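PDB 1VPQ: DUF72 domain-containing protein from Thermotoga maritima, which is of unknown function but belongs to the DUF72 family, whose domain is grouped with the TIM barrels. Local coordinates for residues Gly216-Tyr224 with Phe250-Asn261. Residues are numbered along the deposited sequence; the frame is centred on the assembly and turned at random.
Sequences GEERYDYLY and FNNCYKGQAAIN. With SO4 (sulfate ion), chain B; SO4 (sulfate ion), chain C.
Asn252 ties residues 216-224 to residues 250-261 through its amide: ND2 donates to Tyr222 O at 2.7 Å, an almost straight bond (179°) lying in the amide plane. A second bond from ND2 goes to Asn261 OD1, on the first helical turns of the same segment. That oxygen also accepts from Tyr224 N at 3.0 Å, and its two donors arrive from opposite faces of the Asn261 amide plane, which fixes the amide's rotation. On the other branch, Asn261 ND2 gives a weak bond to Tyr224 O and a further one to Gln264. Asn252 CG sits between its backbone N and carbonyl carbon (chi1 55°), which turns the amide toward Tyr222 from the centre of an inverse gamma turn.

Both segments lie in the connections that follow the C-terminal ends of two neighbouring parallel strands of a TIM-type barrel: residues 216-224 lie in the loop between strand 199-204 and helix 226-240, and residues 250-261 lead from strand 245-250 into helix 257-270. At this rim, Tyr220 and Asn251 converge on one sulfate ion, probably from the crystallisation liquor. Tyr220 OH lies so close to its O3 that the bond, as modelled, is doubtful, while Asn251 ND2 sits beside the Tyr220 ring, 3.3 Å from CE1, and is hydrogen-bonded to His205 ND1. Lys84, Arg203 and Arg157 contribute to the sulfate sites; Arg219 reaches the second sulfate through two weak bonds to O4.

Van der Waals contact runs along the seam. The Tyr254 ring crosses the Asp221 side chain at a slant, CD2 3.4 Å from Asp221 CG, with the planes 38° apart; Glu217 O approaches its CD1. Leu223 CD1 makes an apolar contact with Ile260 CG2 at 3.9 Å. Tyr224 brings CD2 to the edge of the Phe250 ring, at CE2, also apolar, while its OH bonds Asp181.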
loop_
_atom_site.group_PDB
_atom_site.type_symbol
_atom_site.label_atom_id
_atom_site.label_comp_id
_atom_site.label_asym_id
_atom_site.label_seq_id
_atom_site.Cartn_x
_atom_site.Cartn_y
_atom_site.Cartn_z
ATOM N N GLY A 216 -11.204 -12.849 7.427
ATOM C CA GLY A 216 -9.919 -12.762 6.722
ATOM C C GLY A 216 -9.999 -11.912 5.464
ATOM O O GLY A 216 -10.412 -10.746 5.537
ATOM N N GLU A 217 -9.612 -12.481 4.315
ATOM C CA GLU A 217 -9.679 -11.740 3.040
ATOM C C GLU A 217 -11.040 -11.903 2.330
ATOM O O GLU A 217 -11.208 -11.458 1.194
ATOM C CB GLU A 217 -8.474 -12.039 2.098
ATOM C CG GLU A 217 -8.446 -11.128 0.813
ATOM C CD GLU A 217 -7.069 -10.612 0.369
ATOM O OE1 GLU A 217 -6.354 -11.323 -0.368
ATOM O OE2 GLU A 217 -6.725 -9.455 0.700
ATOM N N GLU A 218 -12.021 -12.507 3.002
ATOM C CA GLU A 218 -13.417 -12.381 2.559
ATOM C C GLU A 218 -13.893 -10.927 2.753
ATOM O O GLU A 218 -14.834 -10.470 2.104
ATOM C CB GLU A 218 -14.332 -13.361 3.303
ATOM C CG GLU A 218 -14.006 -14.839 3.023
ATOM C CD GLU A 218 -15.109 -15.800 3.465
ATOM O OE1 GLU A 218 -16.223 -15.330 3.780
ATOM O OE2 GLU A 218 -14.868 -17.034 3.493
ATOM N N ARG A 219 -13.229 -10.218 3.658
ATOM C CA ARG A 219 -13.411 -8.780 3.836
ATOM C C ARG A 219 -13.134 -7.973 2.551
ATOM O O ARG A 219 -13.812 -6.969 2.280
ATOM C CB ARG A 219 -12.488 -8.294 4.957
ATOM C CG ARG A 219 -12.289 -6.810 4.973
ATOM C CD ARG A 219 -11.132 -6.410 5.842
ATOM N NE ARG A 219 -11.537 -6.164 7.220
ATOM C CZ ARG A 219 -10.788 -5.521 8.112
ATOM N NH1 ARG A 219 -9.588 -5.058 7.773
ATOM N NH2 ARG A 219 -11.244 -5.346 9.344
ATOM N N TYR A 220 -12.135 -8.415 1.784
ATOM C CA TYR A 220 -11.720 -7.749 0.542
ATOM C C TYR A 220 -12.382 -8.343 -0.709
ATOM O O TYR A 220 -11.973 -8.047 -1.834
ATOM C CB TYR A 220 -10.200 -7.798 0.401
ATOM C CG TYR A 220 -9.457 -7.175 1.559
ATOM C CD1 TYR A 220 -9.239 -5.794 1.619
ATOM C CD2 TYR A 220 -8.957 -7.962 2.592
ATOM C CE1 TYR A 220 -8.549 -5.220 2.692
ATOM C CE2 TYR A 220 -8.270 -7.404 3.666
ATOM C CZ TYR A 220 -8.070 -6.034 3.715
ATOM O OH TYR A 220 -7.391 -5.491 4.786
ATOM N N ASP A 221 -13.414 -9.164 -0.520
ATOM C CA ASP A 221 -14.182 -9.686 -1.648
ATOM C C ASP A 221 -15.030 -8.572 -2.265
ATOM O O ASP A 221 -16.141 -8.281 -1.811
ATOM C CB ASP A 221 -15.061 -10.865 -1.226
ATOM C CG ASP A 221 -15.828 -11.461 -2.384
ATOM O OD1 ASP A 221 -15.518 -11.135 -3.550
ATOM O OD2 ASP A 221 -16.743 -12.269 -2.127
ATOM N N TYR A 222 -14.470 -7.942 -3.293
ATOM C CA TYR A 222 -15.141 -6.869 -4.017
ATOM C C TYR A 222 -14.480 -6.676 -5.372
ATOM O O TYR A 222 -13.269 -6.830 -5.494
ATOM C CB TYR A 222 -15.074 -5.574 -3.224
ATOM C CG TYR A 222 -15.933 -4.470 -3.785
ATOM C CD1 TYR A 222 -17.264 -4.355 -3.419
ATOM C CD2 TYR A 222 -15.410 -3.528 -4.658
ATOM C CE1 TYR A 222 -18.066 -3.344 -3.927
ATOM C CE2 TYR A 222 -16.207 -2.499 -5.177
ATOM C CZ TYR A 222 -17.531 -2.414 -4.802
ATOM O OH TYR A 222 -18.333 -1.414 -5.292
ATOM N N LEU A 223 -15.286 -6.359 -6.383
ATOM C CA LEU A 223 -14.794 -6.077 -7.729
ATOM C C LEU A 223 -15.339 -4.730 -8.185
ATOM O O LEU A 223 -16.530 -4.607 -8.484
ATOM C CB LEU A 223 -15.219 -7.177 -8.714
ATOM C CG LEU A 223 -14.684 -7.066 -10.157
ATOM C CD1 LEU A 223 -13.203 -7.411 -10.247
ATOM C CD2 LEU A 223 -15.475 -7.949 -11.090
ATOM N N TYR A 224 -14.468 -3.725 -8.230
ATOM C CA TYR A 224 -14.851 -2.405 -8.702
ATOM C C TYR A 224 -15.471 -2.468 -10.104
ATOM O O TYR A 224 -14.973 -3.168 -10.981
ATOM C CB TYR A 224 -13.638 -1.474 -8.739
ATOM C CG TYR A 224 -13.184 -0.961 -7.393
ATOM C CD1 TYR A 224 -13.787 0.159 -6.814
ATOM C CD2 TYR A 224 -12.124 -1.565 -6.710
ATOM C CE1 TYR A 224 -13.367 0.650 -5.588
ATOM C CE2 TYR A 224 -11.697 -1.079 -5.474
ATOM C CZ TYR A 224 -12.324 0.030 -4.923
ATOM O OH TYR A 224 -11.921 0.517 -3.705
ATOM N N PHE A 250 -4.072 -1.907 -5.595
ATOM C CA PHE A 250 -5.386 -2.532 -5.370
ATOM C C PHE A 250 -5.252 -3.672 -4.385
ATOM O O PHE A 250 -4.413 -4.556 -4.558
ATOM C CB PHE A 250 -5.970 -3.091 -6.670
ATOM C CG PHE A 250 -6.611 -2.061 -7.539
ATOM C CD1 PHE A 250 -5.833 -1.221 -8.323
ATOM C CD2 PHE A 250 -7.987 -1.927 -7.574
ATOM C CE1 PHE A 250 -6.413 -0.267 -9.132
ATOM C CE2 PHE A 250 -8.577 -0.974 -8.381
ATOM C CZ PHE A 250 -7.780 -0.140 -9.165
ATOM N N ASN A 251 -6.118 -3.666 -3.377
ATOM C CA ASN A 251 -5.982 -4.529 -2.219
ATOM C C ASN A 251 -7.106 -5.550 -2.101
ATOM O O ASN A 251 -7.100 -6.378 -1.191
ATOM C CB ASN A 251 -5.942 -3.656 -0.953
ATOM C CG ASN A 251 -5.279 -4.350 0.217
ATOM O OD1 ASN A 251 -4.361 -5.155 0.044
ATOM N ND2 ASN A 251 -5.739 -4.041 1.419
ATOM N N ASN A 252 -8.076 -5.466 -3.008
ATOM C CA ASN A 252 -9.219 -6.381 -3.033
ATOM C C ASN A 252 -8.824 -7.688 -3.689
ATOM O O ASN A 252 -9.388 -8.077 -4.702
ATOM C CB ASN A 252 -10.421 -5.747 -3.745
ATOM C CG ASN A 252 -10.099 -5.262 -5.154
ATOM O OD1 ASN A 252 -9.056 -4.658 -5.394
ATOM N ND2 ASN A 252 -11.012 -5.502 -6.087
ATOM N N CYS A 253 -7.853 -8.369 -3.085
ATOM C CA CYS A 253 -7.110 -9.457 -3.740
ATOM C C CYS A 253 -7.819 -10.808 -3.724
ATOM O O CYS A 253 -7.342 -11.765 -4.332
ATOM C CB CYS A 253 -5.708 -9.594 -3.114
ATOM S SG CYS A 253 -4.539 -8.231 -3.531
ATOM N N TYR A 254 -8.955 -10.880 -3.039
ATOM C CA TYR A 254 -9.742 -12.121 -2.973
ATOM C C TYR A 254 -10.116 -12.591 -4.382
ATOM O O TYR A 254 -10.809 -11.881 -5.120
ATOM C CB TYR A 254 -11.004 -11.898 -2.136
ATOM C CG TYR A 254 -11.872 -13.121 -1.914
ATOM C CD1 TYR A 254 -11.587 -14.030 -0.899
ATOM C CD2 TYR A 254 -13.002 -13.344 -2.694
ATOM C CE1 TYR A 254 -12.405 -15.160 -0.680
ATOM C CE2 TYR A 254 -13.821 -14.463 -2.486
ATOM C CZ TYR A 254 -13.515 -15.364 -1.477
ATOM O OH TYR A 254 -14.322 -16.463 -1.268
ATOM N N LYS A 255 -9.621 -13.774 -4.749
ATOM C CA LYS A 255 -9.892 -14.401 -6.053
ATOM C C LYS A 255 -9.482 -13.544 -7.269
ATOM O O LYS A 255 -10.136 -13.575 -8.316
ATOM C CB LYS A 255 -11.360 -14.831 -6.144
ATOM C CG LYS A 255 -11.721 -15.957 -5.180
ATOM C CD LYS A 255 -13.198 -16.312 -5.296
ATOM C CE LYS A 255 -13.601 -17.494 -4.408
ATOM N NZ LYS A 255 -13.991 -18.681 -5.202
ATOM N N GLY A 256 -8.392 -12.796 -7.122
ATOM C CA GLY A 256 -7.784 -12.091 -8.251
ATOM C C GLY A 256 -8.494 -10.820 -8.680
ATOM O O GLY A 256 -8.144 -10.229 -9.700
ATOM N N GLN A 257 -9.473 -10.387 -7.889
ATOM C CA GLN A 257 -10.262 -9.207 -8.201
ATOM C C GLN A 257 -9.375 -7.972 -8.286
ATOM O O GLN A 257 -9.544 -7.151 -9.185
ATOM C CB GLN A 257 -11.397 -9.042 -7.181
ATOM C CG GLN A 257 -12.541 -10.019 -7.459
ATOM C CD GLN A 257 -13.519 -10.200 -6.313
ATOM O OE1 GLN A 257 -13.127 -10.321 -5.153
ATOM N NE2 GLN A 257 -14.808 -10.258 -6.645
ATOM N N ALA A 258 -8.417 -7.867 -7.367
ATOM C CA ALA A 258 -7.447 -6.772 -7.357
ATOM C C ALA A 258 -6.639 -6.703 -8.650
ATOM O O ALA A 258 -6.434 -5.626 -9.207
ATOM C CB ALA A 258 -6.509 -6.910 -6.172
ATOM N N ALA A 259 -6.173 -7.861 -9.112
ATOM C CA ALA A 259 -5.403 -7.959 -10.349
ATOM C C ALA A 259 -6.253 -7.554 -11.558
ATOM O O ALA A 259 -5.794 -6.783 -12.401
ATOM C CB ALA A 259 -4.850 -9.354 -10.513
ATOM N N ILE A 260 -7.490 -8.059 -11.625
ATOM C CA ILE A 260 -8.450 -7.665 -12.670
ATOM C C ILE A 260 -8.615 -6.151 -12.708
ATOM O O ILE A 260 -8.393 -5.522 -13.747
ATOM C CB ILE A 260 -9.839 -8.358 -12.485
ATOM C CG1 ILE A 260 -9.728 -9.851 -12.804
ATOM C CG2 ILE A 260 -10.905 -7.735 -13.399
ATOM C CD1 ILE A 260 -10.949 -10.680 -12.425
ATOM N N ASN A 261 -8.982 -5.566 -11.575
ATOM C CA ASN A 261 -9.176 -4.124 -11.484
ATOM C C ASN A 261 -7.899 -3.326 -11.764
ATOM O O ASN A 261 -7.950 -2.258 -12.388
ATOM C CB ASN A 261 -9.741 -3.726 -10.111
ATOM C CG ASN A 261 -11.182 -4.176 -9.901
ATOM O OD1 ASN A 261 -11.619 -4.341 -8.767
ATOM N ND2 ASN A 261 -11.925 -4.368 -10.988
HETATM S S SO4 B . -4.882 -3.292 4.781
HETATM O O1 SO4 B . -5.012 -1.862 5.041
HETATM O O2 SO4 B . -4.917 -4.041 6.032
HETATM O O3 SO4 B . -5.996 -3.703 3.940
HETATM O O4 SO4 B . -3.602 -3.550 4.132
HETATM S S SO4 C . -8.662 -3.016 10.961
HETATM O O1 SO4 C . -7.390 -3.595 10.537
HETATM O O2 SO4 C . -9.304 -3.872 11.942
HETATM O O3 SO4 C . -8.429 -1.722 11.585
HETATM O O4 SO4 C . -9.548 -2.848 9.816
#